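Local coordinates for peptidoglycan synthetase penicillin-binding protein 3 (Bifidobacterium adolescentis, PDB 4YE5) that probably binds penicillin and, as a member of the transpeptidase family, is expected to cross-link peptidoglycan strands during cell-wall synthesis, at residues M156-G161 against L258-T263; K229-S234 against G243-Q248; E331-A336 against Q341-G346. One frame throughout, in Å; residues are numbered along the deposited sequence. Where two conformers were deposited one is given.

Contact 1: M156-G161 against L258-T263; sequences MGSLLG and LADSDT
The polar half of this contact runs through a water: S158 and D260 face each other with OG and OD2 3.7 Å apart, and water 1 lies between the serine hydroxyl and the other carboxylate oxygen. The contact brings the short helix 157-160, in the dimerisation family region, against the end of strand 255-260, an outermost strand of the five-stranded antiparallel sheet of the penicillin-binding transpeptidase fold. The water lies 2.7 Å from S158 OG and can donate to D260 OD1, 3.1 Å away, though it has more acceptors in reach than protons. S158 OG sits between its backbone N and carbonyl carbon (chi1 59°), a position that leaves the hydroxyl on the helix flank facing the aspartate.

One helix residue further on, the interface turns apolar. L159 has CG swung anti to its own N (chi1 -176°), which carries the isobutyl group out from the helix toward the strand. Its CD2 approaches L258 O at 4.1 Å and L258 CB at 4.5 Å, a loose van der Waals contact between buried leucines. Helix 221-238 ties into both sides, because E228 accepts from the backbone N of selenomethionine M156, at the N-cap position of helix 157-160, and Q224 accepts from L258 N.

The aspartate does a second job where the strand ends. D260 OD1, besides meeting the water, closes an Asx turn by accepting from the backbone of D262: D262 N lies 3.0 Å from D260 OD1, on its anti side and 26° out of the carboxylate plane.

Contact 2: K229-S234 against G243-Q248; sequences KVLSDS and GIAMVQ
This is helix-on-sheet packing in the core of the transpeptidase fold: helix 221-238 lies on one face of the five-stranded antiparallel sheet and meets strand 242-249, the strand that follows it in the chain. The two segments run nearly antiparallel, at 153° between their directions, with axes 8.8 Å apart at closest approach.

A single leucine carries nearly all of the helix side. L231 points at the strand and spreads its two methyls over the backbone from G243 to A245. CD1 reaches furthest along the strand, 3.9 Å from G243 O and 4.0 Å from A245 CB. The other branch, CD2, stands 4.1 Å from G243 C and also flanks the alanine methyl. With CG anti to the carbonyl carbon (chi1 -68°), the branched end leans out over the strand. The strand offers only small groups here: G243 has no side chain, and the A245 methyl rises toward the leucine, while I244 turns the opposite way. L231 also touches A259 on the neighbouring strand 255-260.

Helix 535-549 packs alongside, where V538 touches both V230 and S234 and I542 meets V247. Within helix 221-238, V230 O accepts two bonds from one residue, reached from opposite faces of its carbonyl plane: S234 N donates at 2.8 Å, and S234 OG at 2.6 Å from 37° out of that plane.

Contact 3: E331-A336 against Q341-G346; sequences EHWTLA and QSSNVG
W333 and Q341 bury the most surface here, with S343 third. The indole of W333 projects from strand 331-334, and Q341 sets CG over one face of it, toward the rim. Q341 CG sits 3.8 Å from the centroid of the six-membered ring, 21° off the normal, in a CH-pi contact. A bend at chi2 (-85°) carries the amide out past the rim beside NE1 and CZ2, in the layer above the ring and nearly parallel to it (8°). The opposite face is taken by E331 CB, 3.4 Å above the ring plane, so the indole is clamped between two aliphatic groups.

At the benzo rim, S343 CB comes obliquely to 3.6 Å from W333 CZ3, while S343 OG lies at the edge in the ring plane. That hydroxyl accepts the capping bond from G346 N, at 2.8 Å from S343 OG, and is also hydrogen-bonded to D324.

S342, which follows helix 335-340 with positive phi in a Schellman motif, S343 and N344 probably form the SxN motif of penicillin-binding proteins, an assignment supported by the hydrogen bond from N344 OD1 to K290 of the probable SxxK motif. W333 thus packs against S343, the middle residue of that probable SxN motif.

Contacts 1 and 2 are neighbours, with centres about 11 Å apart, and share the five-stranded antiparallel sheet through its adjacent strands 255-260 and 242-249. Probable backbone hydrogen bonds join them directly, with A259 N 2.8 Å from A245 O, and contact 2 is nested in the chain loop that contact 1 closes. Contact 1 thus links the dimerisation family region to the sheet edge, while contact 2 fixes a helix on the sheet's face. Contact 3 follows later in the chain and touches neither: its centre is about 38 Å from that of contact 1 and about 31 Å from that of contact 2, toward the far end of the elongated molecule, beside the probable active-site motifs.

Contact 1: M156-G161 against L258-T263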
HETATM    1  N   MSE A 156       2.532   6.919   6.901  1.00 18.57           N
HETATM    2  CA  MSE A 156       2.585   5.725   6.048  1.00 16.83           C
HETATM    3  C   MSE A 156       3.989   5.449   5.436  1.00 16.57           C
HETATM    4  O   MSE A 156       4.110   5.066   4.272  1.00 18.28           O
HETATM    5  CB  MSE A 156       1.486   5.791   4.957  1.00 16.12           C
HETATM    6  CG  MSE A 156       1.665   6.918   3.892  1.00 18.11           C
HETATM    7 SE   MSE A 156       0.228   6.936   2.524  0.66 25.46          SE
HETATM    8  CE  MSE A 156      -0.423   8.715   2.903  1.00 34.42           C
ATOM      9  N   GLY A 157       5.036   5.630   6.238  1.00 18.62           N
ATOM     10  CA  GLY A 157       6.408   5.618   5.733  1.00 19.39           C
ATOM     11  C   GLY A 157       6.807   4.324   5.046  1.00 21.76           C
ATOM     12  O   GLY A 157       7.395   4.343   3.967  1.00 20.71           O
ATOM     13  N   SER A 158       6.469   3.189   5.644  1.00 17.18           N
ATOM     14  CA  SER A 158       6.912   1.920   5.078  1.00 23.25           C
ATOM     15  C   SER A 158       5.987   1.487   3.956  1.00 22.00           C
ATOM     16  O   SER A 158       6.372   0.669   3.090  1.00 20.75           O
ATOM     17  CB  SER A 158       6.981   0.830   6.156  1.00 25.37           C
ATOM     18  OG  SER A 158       5.698   0.657   6.746  1.00 34.11           O
ATOM     19  N   LEU A 159       4.771   2.029   3.945  1.00 16.85           N
ATOM     20  CA  LEU A 159       3.869   1.778   2.815  1.00 20.79           C
ATOM     21  C   LEU A 159       4.346   2.519   1.554  1.00 22.58           C
ATOM     22  O   LEU A 159       4.236   2.006   0.449  1.00 19.32           O
ATOM     23  CB  LEU A 159       2.428   2.206   3.147  1.00 16.42           C
ATOM     24  CG  LEU A 159       1.361   1.918   2.089  1.00 26.84           C
ATOM     25  CD1 LEU A 159       1.289   0.435   1.762  1.00 27.37           C
ATOM     26  CD2 LEU A 159      -0.004   2.440   2.535  1.00 26.30           C
ATOM     27  N   LEU A 160       4.806   3.751   1.725  1.00 17.13           N
ATOM     28  CA  LEU A 160       5.376   4.510   0.613  1.00 22.88           C
ATOM     29  C   LEU A 160       6.679   3.851   0.169  1.00 21.79           C
ATOM     30  O   LEU A 160       6.929   3.693  -1.014  1.00 20.87           O
ATOM     31  CB  LEU A 160       5.644   5.961   1.035  1.00 18.83           C
ATOM     32  CG  LEU A 160       4.359   6.803   1.072  1.00 22.69           C
ATOM     33  CD1 LEU A 160       4.613   8.189   1.643  1.00 19.38           C
ATOM     34  CD2 LEU A 160       3.767   6.902  -0.325  1.00 23.78           C
ATOM     35  N   GLY A 161       7.496   3.443   1.137  1.00 21.20           N
ATOM     36  CA  GLY A 161       8.736   2.756   0.846  1.00 18.34           C
ATOM     37  C   GLY A 161       9.882   3.735   0.645  1.00 18.61           C
ATOM     38  O   GLY A 161      10.156   4.571   1.524  1.00 21.32           O
ATOM     39  N   LEU A 258      -4.286   2.121   5.626  1.00 14.83           N
ATOM     40  CA  LEU A 258      -3.671   0.830   5.907  1.00 14.76           C
ATOM     41  C   LEU A 258      -2.460   1.131   6.757  1.00 18.10           C
ATOM     42  O   LEU A 258      -1.447   1.634   6.250  1.00 15.24           O
ATOM     43  CB  LEU A 258      -3.254   0.133   4.607  1.00 15.18           C
ATOM     44  CG  LEU A 258      -2.627  -1.267   4.695  1.00 19.91           C
ATOM     45  CD1 LEU A 258      -3.585  -2.226   5.450  1.00 16.10           C
ATOM     46  CD2 LEU A 258      -2.325  -1.820   3.291  1.00 18.00           C
ATOM     47  N   ALA A 259      -2.564   0.843   8.046  1.00 16.09           N
ATOM     48  CA  ALA A 259      -1.669   1.468   9.022  1.00 14.88           C
ATOM     49  C   ALA A 259      -1.088   0.471  10.003  1.00 17.38           C
ATOM     50  O   ALA A 259      -1.701  -0.566  10.282  1.00 14.43           O
ATOM     51  CB  ALA A 259      -2.439   2.552   9.790  1.00 15.09           C
ATOM     52  N   ASP A 260       0.105   0.775  10.515  1.00 16.01           N
ATOM     53  CA  ASP A 260       0.684  -0.028  11.580  1.00 14.83           C
ATOM     54  C   ASP A 260       1.241   0.901  12.665  1.00 15.05           C
ATOM     55  O   ASP A 260       1.322   2.116  12.469  1.00 15.20           O
ATOM     56  CB  ASP A 260       1.756  -0.990  11.055  1.00 20.23           C
ATOM     57  CG  ASP A 260       2.928  -0.270  10.387  1.00 31.33           C
ATOM     58  OD1 ASP A 260       3.527   0.642  11.002  1.00 31.35           O
ATOM     59  OD2 ASP A 260       3.231  -0.605   9.223  1.00 37.28           O
ATOM     60  N   SER A 261       1.570   0.328  13.815  1.00 15.13           N
ATOM     61  CA  SER A 261       2.047   1.101  14.962  1.00 17.21           C
ATOM     62  C   SER A 261       3.540   1.409  14.892  1.00 20.20           C
ATOM     63  O   SER A 261       4.079   2.050  15.790  1.00 19.34           O
ATOM     64  CB  SER A 261       1.791   0.310  16.257  1.00 15.33           C
ATOM     65  OG  SER A 261       2.362  -0.979  16.105  1.00 17.51           O
ATOM     66  N   ASP A 262       4.240   0.940  13.868  1.00 16.33           N
ATOM     67  CA  ASP A 262       5.673   1.282  13.819  1.00 24.84           C
ATOM     68  C   ASP A 262       5.834   2.687  13.268  1.00 28.55           C
ATOM     69  O   ASP A 262       4.973   3.184  12.548  1.00 24.68           O
ATOM     70  CB  ASP A 262       6.438   0.294  12.954  1.00 30.95           C
ATOM     71  CG  ASP A 262       6.280  -1.128  13.441  1.00 35.28           C
ATOM     72  OD1 ASP A 262       6.625  -1.380  14.613  1.00 35.02           O
ATOM     73  OD2 ASP A 262       5.747  -1.971  12.675  1.00 30.40           O
ATOM     74  N   THR A 263       6.941   3.331  13.586  1.00 25.19           N
ATOM     75  CA  THR A 263       7.135   4.707  13.157  1.00 28.42           C
ATOM     76  C   THR A 263       8.417   4.822  12.338  1.00 29.66           C
ATOM     77  O   THR A 263       9.506   4.689  12.872  1.00 28.12           O
ATOM     78  CB  THR A 263       7.154   5.648  14.371  1.00 32.72           C
ATOM     79  OG1 THR A 263       5.878   5.581  15.021  1.00 33.17           O
ATOM     80  CG2 THR A 263       7.427   7.094  13.942  1.00 29.92           C
TER
HETATM   81  O   HOH W   1       6.230   0.605   9.411  1.00 29.66           O

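Contact 2: K229-S234 against G243-Q248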
ATOM      1  N   LYS A 229      -2.405   7.680  14.424  1.00 15.54           N
ATOM      2  CA  LYS A 229      -2.505   8.330  15.727  1.00 15.88           C
ATOM      3  C   LYS A 229      -3.269   7.443  16.747  1.00 15.42           C
ATOM      4  O   LYS A 229      -2.862   7.298  17.905  1.00 17.45           O
ATOM      5  CB  LYS A 229      -3.199   9.694  15.579  1.00 19.03           C
ATOM      6  CG  LYS A 229      -3.257  10.513  16.883  1.00 23.62           C
ATOM      7  CD  LYS A 229      -1.859  10.952  17.308  1.00 24.32           C
ATOM      8  CE  LYS A 229      -1.883  11.715  18.636  1.00 32.68           C
ATOM      9  NZ  LYS A 229      -0.501  12.072  19.048  1.00 38.54           N
ATOM     10  N   VAL A 230      -4.373   6.844  16.312  1.00 15.44           N
ATOM     11  CA  VAL A 230      -5.112   5.936  17.187  1.00 15.81           C
ATOM     12  C   VAL A 230      -4.244   4.745  17.578  1.00 16.69           C
ATOM     13  O   VAL A 230      -4.227   4.316  18.733  1.00 15.92           O
ATOM     14  CB  VAL A 230      -6.403   5.432  16.521  1.00 21.42           C
ATOM     15  CG1 VAL A 230      -6.968   4.237  17.282  1.00 22.50           C
ATOM     16  CG2 VAL A 230      -7.422   6.572  16.457  1.00 16.82           C
ATOM     17  N   LEU A 231      -3.498   4.208  16.623  1.00 15.45           N
ATOM     18  CA  LEU A 231      -2.620   3.083  16.957  1.00 14.16           C
ATOM     19  C   LEU A 231      -1.505   3.494  17.926  1.00 17.77           C
ATOM     20  O   LEU A 231      -1.126   2.712  18.807  1.00 18.13           O
ATOM     21  CB  LEU A 231      -2.021   2.450  15.695  1.00 14.79           C
ATOM     22  CG  LEU A 231      -3.030   1.726  14.800  1.00 14.95           C
ATOM     23  CD1 LEU A 231      -2.324   1.301  13.542  1.00 13.88           C
ATOM     24  CD2 LEU A 231      -3.666   0.518  15.541  1.00 14.07           C
ATOM     25  N   SER A 232      -0.982   4.704  17.751  0.51 15.28           N
ATOM     26  CA  SER A 232       0.065   5.208  18.638  0.51 19.98           C
ATOM     27  C   SER A 232      -0.491   5.423  20.048  0.51 19.09           C
ATOM     28  O   SER A 232       0.098   4.986  21.026  0.51 18.87           O
ATOM     29  CB  SER A 232       0.674   6.499  18.075  0.51 19.80           C
ATOM     30  OG  SER A 232       1.421   7.195  19.054  0.51 21.29           O
ATOM     31  N   ASP A 233      -1.647   6.074  20.138  1.00 19.81           N
ATOM     32  CA  ASP A 233      -2.292   6.313  21.424  1.00 22.29           C
ATOM     33  C   ASP A 233      -2.655   4.972  22.078  1.00 24.37           C
ATOM     34  O   ASP A 233      -2.542   4.818  23.297  1.00 22.83           O
ATOM     35  CB  ASP A 233      -3.558   7.177  21.274  1.00 28.81           C
ATOM     36  CG  ASP A 233      -3.250   8.651  20.975  1.00 36.79           C
ATOM     37  OD1 ASP A 233      -2.134   9.130  21.296  1.00 41.46           O
ATOM     38  OD2 ASP A 233      -4.142   9.343  20.424  1.00 37.33           O
ATOM     39  N   SER A 234      -3.076   3.999  21.269  1.00 18.88           N
ATOM     40  CA  SER A 234      -3.410   2.675  21.790  1.00 17.74           C
ATOM     41  C   SER A 234      -2.183   1.928  22.320  1.00 17.96           C
ATOM     42  O   SER A 234      -2.288   1.115  23.253  1.00 20.07           O
ATOM     43  CB  SER A 234      -4.107   1.827  20.729  1.00 22.86           C
ATOM     44  OG  SER A 234      -5.281   2.491  20.282  1.00 23.62           O
ATOM     45  N   GLY A 243       0.347  -3.029  16.583  1.00 14.45           N
ATOM     46  CA  GLY A 243      -1.047  -2.947  16.184  1.00 14.29           C
ATOM     47  C   GLY A 243      -1.091  -2.590  14.710  1.00 16.43           C
ATOM     48  O   GLY A 243      -0.204  -1.880  14.217  1.00 14.29           O
ATOM     49  N   ILE A 244      -2.091  -3.106  14.002  1.00 16.06           N
ATOM     50  CA  ILE A 244      -2.302  -2.723  12.601  1.00 14.66           C
ATOM     51  C   ILE A 244      -3.789  -2.446  12.414  1.00 16.92           C
ATOM     52  O   ILE A 244      -4.613  -2.964  13.158  1.00 14.52           O
ATOM     53  CB  ILE A 244      -1.818  -3.824  11.614  1.00 19.40           C
ATOM     54  CG1 ILE A 244      -2.715  -5.042  11.660  1.00 19.48           C
ATOM     55  CG2 ILE A 244      -0.351  -4.244  11.883  1.00 15.88           C
ATOM     56  CD1 ILE A 244      -2.066  -6.325  11.058  1.00 25.72           C
ATOM     57  N   ALA A 245      -4.138  -1.613  11.439  1.00 13.39           N
ATOM     58  CA  ALA A 245      -5.529  -1.223  11.236  1.00 13.09           C
ATOM     59  C   ALA A 245      -5.732  -0.925   9.778  1.00 17.44           C
ATOM     60  O   ALA A 245      -4.804  -0.467   9.092  1.00 16.64           O
ATOM     61  CB  ALA A 245      -5.867   0.032  12.047  1.00 12.99           C
HETATM   62  N   MSE A 246      -6.951  -1.149   9.310  1.00 16.89           N
HETATM   63  CA  MSE A 246      -7.286  -0.909   7.912  1.00 14.75           C
HETATM   64  C   MSE A 246      -8.682  -0.341   7.818  1.00 14.29           C
HETATM   65  O   MSE A 246      -9.568  -0.757   8.570  1.00 14.97           O
HETATM   66  CB  MSE A 246      -7.235  -2.232   7.137  1.00 13.93           C
HETATM   67  CG  MSE A 246      -7.601  -2.096   5.694  1.00 24.32           C
HETATM   68 SE   MSE A 246      -7.326  -3.829   4.889  0.56 16.97          SE
HETATM   69  CE  MSE A 246      -7.591  -3.331   3.076  1.00 16.61           C
ATOM     70  N   VAL A 247      -8.887   0.605   6.904  1.00 14.02           N
ATOM     71  CA  VAL A 247     -10.220   1.127   6.640  1.00 14.16           C
ATOM     72  C   VAL A 247     -10.532   0.929   5.159  1.00 15.60           C
ATOM     73  O   VAL A 247      -9.768   1.377   4.297  1.00 15.92           O
ATOM     74  CB  VAL A 247     -10.333   2.648   6.973  1.00 14.32           C
ATOM     75  CG1 VAL A 247     -11.732   3.164   6.576  1.00 14.57           C
ATOM     76  CG2 VAL A 247     -10.056   2.916   8.452  1.00 13.86           C
ATOM     77  N   GLN A 248     -11.640   0.262   4.858  1.00 14.85           N
ATOM     78  CA  GLN A 248     -12.030   0.011   3.473  1.00 15.51           C
ATOM     79  C   GLN A 248     -13.422   0.579   3.157  1.00 15.88           C
ATOM     80  O   GLN A 248     -14.345   0.456   3.967  1.00 15.58           O
ATOM     81  CB  GLN A 248     -12.018  -1.515   3.208  1.00 15.60           C
ATOM     82  CG  GLN A 248     -12.478  -1.923   1.805  1.00 16.42           C
ATOM     83  CD  GLN A 248     -12.154  -3.365   1.496  1.00 25.84           C
ATOM     84  OE1 GLN A 248     -11.094  -3.863   1.869  1.00 21.51           O
ATOM     85  NE2 GLN A 248     -13.066  -4.048   0.827  1.00 17.23           N
TER

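Contact 3: E331-A336 against Q341-G346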
ATOM      1  N   GLU A 331     -26.661 -24.427  26.695  1.00 44.59           N
ATOM      2  CA  GLU A 331     -27.274 -23.155  26.326  1.00 38.85           C
ATOM      3  C   GLU A 331     -28.279 -23.277  25.190  1.00 37.38           C
ATOM      4  O   GLU A 331     -28.102 -24.087  24.274  1.00 34.60           O
ATOM      5  CB  GLU A 331     -26.191 -22.140  25.953  1.00 39.72           C
ATOM      6  CG  GLU A 331     -25.247 -21.786  27.084  1.00 49.48           C
ATOM      7  CD  GLU A 331     -25.809 -20.735  28.026  1.00 61.98           C
ATOM      8  OE1 GLU A 331     -24.999 -20.090  28.725  1.00 69.18           O
ATOM      9  OE2 GLU A 331     -27.047 -20.549  28.073  1.00 62.92           O
ATOM     10  N   HIS A 332     -29.327 -22.454  25.263  1.00 35.47           N
ATOM     11  CA  HIS A 332     -30.393 -22.419  24.267  1.00 37.94           C
ATOM     12  C   HIS A 332     -30.136 -21.276  23.292  1.00 37.94           C
ATOM     13  O   HIS A 332     -30.725 -20.201  23.413  1.00 36.05           O
ATOM     14  CB  HIS A 332     -31.749 -22.205  24.938  1.00 42.71           C
ATOM     15  CG  HIS A 332     -32.265 -23.402  25.676  1.00 51.61           C
ATOM     16  ND1 HIS A 332     -33.526 -23.450  26.232  1.00 53.21           N
ATOM     17  CD2 HIS A 332     -31.691 -24.601  25.949  1.00 56.37           C
ATOM     18  CE1 HIS A 332     -33.707 -24.619  26.815  1.00 51.76           C
ATOM     19  NE2 HIS A 332     -32.608 -25.337  26.659  1.00 54.40           N
ATOM     20  N   TRP A 333     -29.254 -21.514  22.329  1.00 33.57           N
ATOM     21  CA  TRP A 333     -28.864 -20.496  21.362  1.00 29.24           C
ATOM     22  C   TRP A 333     -29.393 -20.813  19.973  1.00 30.51           C
ATOM     23  O   TRP A 333     -29.466 -21.981  19.585  1.00 28.29           O
ATOM     24  CB  TRP A 333     -27.343 -20.389  21.304  1.00 27.67           C
ATOM     25  CG  TRP A 333     -26.718 -19.813  22.558  1.00 32.25           C
ATOM     26  CD1 TRP A 333     -27.299 -18.955  23.443  1.00 32.05           C
ATOM     27  CD2 TRP A 333     -25.392 -20.063  23.054  1.00 28.24           C
ATOM     28  NE1 TRP A 333     -26.418 -18.651  24.460  1.00 28.26           N
ATOM     29  CE2 TRP A 333     -25.244 -19.321  24.245  1.00 26.31           C
ATOM     30  CE3 TRP A 333     -24.318 -20.839  22.602  1.00 29.69           C
ATOM     31  CZ2 TRP A 333     -24.064 -19.336  25.001  1.00 25.21           C
ATOM     32  CZ3 TRP A 333     -23.139 -20.851  23.355  1.00 30.55           C
ATOM     33  CH2 TRP A 333     -23.028 -20.098  24.537  1.00 30.32           C
ATOM     34  N   THR A 334     -29.762 -19.777  19.228  1.00 26.64           N
ATOM     35  CA  THR A 334     -30.024 -19.941  17.803  1.00 26.90           C
ATOM     36  C   THR A 334     -28.705 -19.939  17.046  1.00 29.89           C
ATOM     37  O   THR A 334     -27.645 -19.737  17.637  1.00 25.64           O
ATOM     38  CB  THR A 334     -30.865 -18.802  17.257  1.00 26.25           C
ATOM     39  OG1 THR A 334     -30.141 -17.576  17.421  1.00 26.75           O
ATOM     40  CG2 THR A 334     -32.236 -18.745  17.984  1.00 27.84           C
ATOM     41  N   LEU A 335     -28.759 -20.161  15.734  1.00 29.44           N
ATOM     42  CA  LEU A 335     -27.534 -20.131  14.947  1.00 25.85           C
ATOM     43  C   LEU A 335     -26.883 -18.746  15.044  1.00 27.72           C
ATOM     44  O   LEU A 335     -25.667 -18.642  15.180  1.00 23.13           O
ATOM     45  CB  LEU A 335     -27.798 -20.486  13.485  1.00 23.84           C
ATOM     46  CG  LEU A 335     -26.537 -20.701  12.638  1.00 26.70           C
ATOM     47  CD1 LEU A 335     -25.751 -21.891  13.167  1.00 31.53           C
ATOM     48  CD2 LEU A 335     -26.903 -20.900  11.175  1.00 29.29           C
ATOM     49  N   ALA A 336     -27.701 -17.694  15.000  1.00 23.52           N
ATOM     50  CA  ALA A 336     -27.198 -16.338  15.196  1.00 24.05           C
ATOM     51  C   ALA A 336     -26.496 -16.195  16.557  1.00 20.59           C
ATOM     52  O   ALA A 336     -25.438 -15.566  16.660  1.00 23.46           O
ATOM     53  CB  ALA A 336     -28.332 -15.320  15.059  1.00 21.27           C
ATOM     54  N   GLN A 341     -22.061 -15.541  20.480  1.00 19.75           N
ATOM     55  CA  GLN A 341     -21.382 -16.066  21.666  1.00 24.29           C
ATOM     56  C   GLN A 341     -20.034 -16.700  21.339  1.00 28.31           C
ATOM     57  O   GLN A 341     -19.387 -17.251  22.217  1.00 21.81           O
ATOM     58  CB  GLN A 341     -22.278 -17.086  22.366  1.00 22.12           C
ATOM     59  CG  GLN A 341     -23.631 -16.493  22.799  1.00 24.66           C
ATOM     60  CD  GLN A 341     -23.548 -15.802  24.153  1.00 28.13           C
ATOM     61  OE1 GLN A 341     -22.492 -15.786  24.787  1.00 28.65           O
ATOM     62  NE2 GLN A 341     -24.660 -15.239  24.602  1.00 32.45           N
ATOM     63  N   SER A 342     -19.607 -16.615  20.079  1.00 22.18           N
ATOM     64  CA  SER A 342     -18.328 -17.193  19.673  1.00 21.03           C
ATOM     65  C   SER A 342     -18.217 -18.681  20.053  1.00 25.26           C
ATOM     66  O   SER A 342     -17.173 -19.138  20.488  1.00 21.63           O
ATOM     67  CB  SER A 342     -17.154 -16.417  20.294  1.00 25.71           C
ATOM     68  OG  SER A 342     -17.234 -15.028  19.985  1.00 23.35           O
ATOM     69  N   SER A 343     -19.283 -19.443  19.878  1.00 23.56           N
ATOM     70  CA  SER A 343     -19.255 -20.832  20.326  1.00 21.90           C
ATOM     71  C   SER A 343     -18.699 -21.787  19.274  1.00 24.15           C
ATOM     72  O   SER A 343     -19.390 -22.144  18.306  1.00 23.67           O
ATOM     73  CB  SER A 343     -20.640 -21.281  20.760  1.00 22.29           C
ATOM     74  OG  SER A 343     -20.662 -22.676  21.045  1.00 24.54           O
ATOM     75  N   ASN A 344     -17.455 -22.200  19.488  1.00 22.86           N
ATOM     76  CA  ASN A 344     -16.822 -23.255  18.702  1.00 28.85           C
ATOM     77  C   ASN A 344     -17.672 -24.501  18.709  1.00 23.37           C
ATOM     78  O   ASN A 344     -17.850 -25.160  17.685  1.00 34.20           O
ATOM     79  CB  ASN A 344     -15.451 -23.607  19.286  1.00 24.14           C
ATOM     80  CG  ASN A 344     -14.529 -22.417  19.347  1.00 29.42           C
ATOM     81  OD1 ASN A 344     -14.689 -21.461  18.594  1.00 26.03           O
ATOM     82  ND2 ASN A 344     -13.554 -22.466  20.249  1.00 32.01           N
ATOM     83  N   VAL A 345     -18.189 -24.830  19.886  1.00 24.97           N
ATOM     84  CA  VAL A 345     -18.958 -26.051  20.057  1.00 26.12           C
ATOM     85  C   VAL A 345     -20.222 -25.963  19.198  1.00 35.70           C
ATOM     86  O   VAL A 345     -20.533 -26.884  18.452  1.00 27.00           O
ATOM     87  CB  VAL A 345     -19.300 -26.315  21.540  1.00 29.95           C
ATOM     88  CG1 VAL A 345     -20.304 -27.464  21.661  1.00 29.84           C
ATOM     89  CG2 VAL A 345     -18.018 -26.622  22.346  1.00 27.73           C
ATOM     90  N   GLY A 346     -20.923 -24.837  19.272  1.00 30.08           N
ATOM     91  CA  GLY A 346     -22.080 -24.617  18.417  1.00 30.00           C
ATOM     92  C   GLY A 346     -21.776 -24.764  16.929  1.00 26.16           C
ATOM     93  O   GLY A 346     -22.579 -25.325  16.180  1.00 30.52           O
TER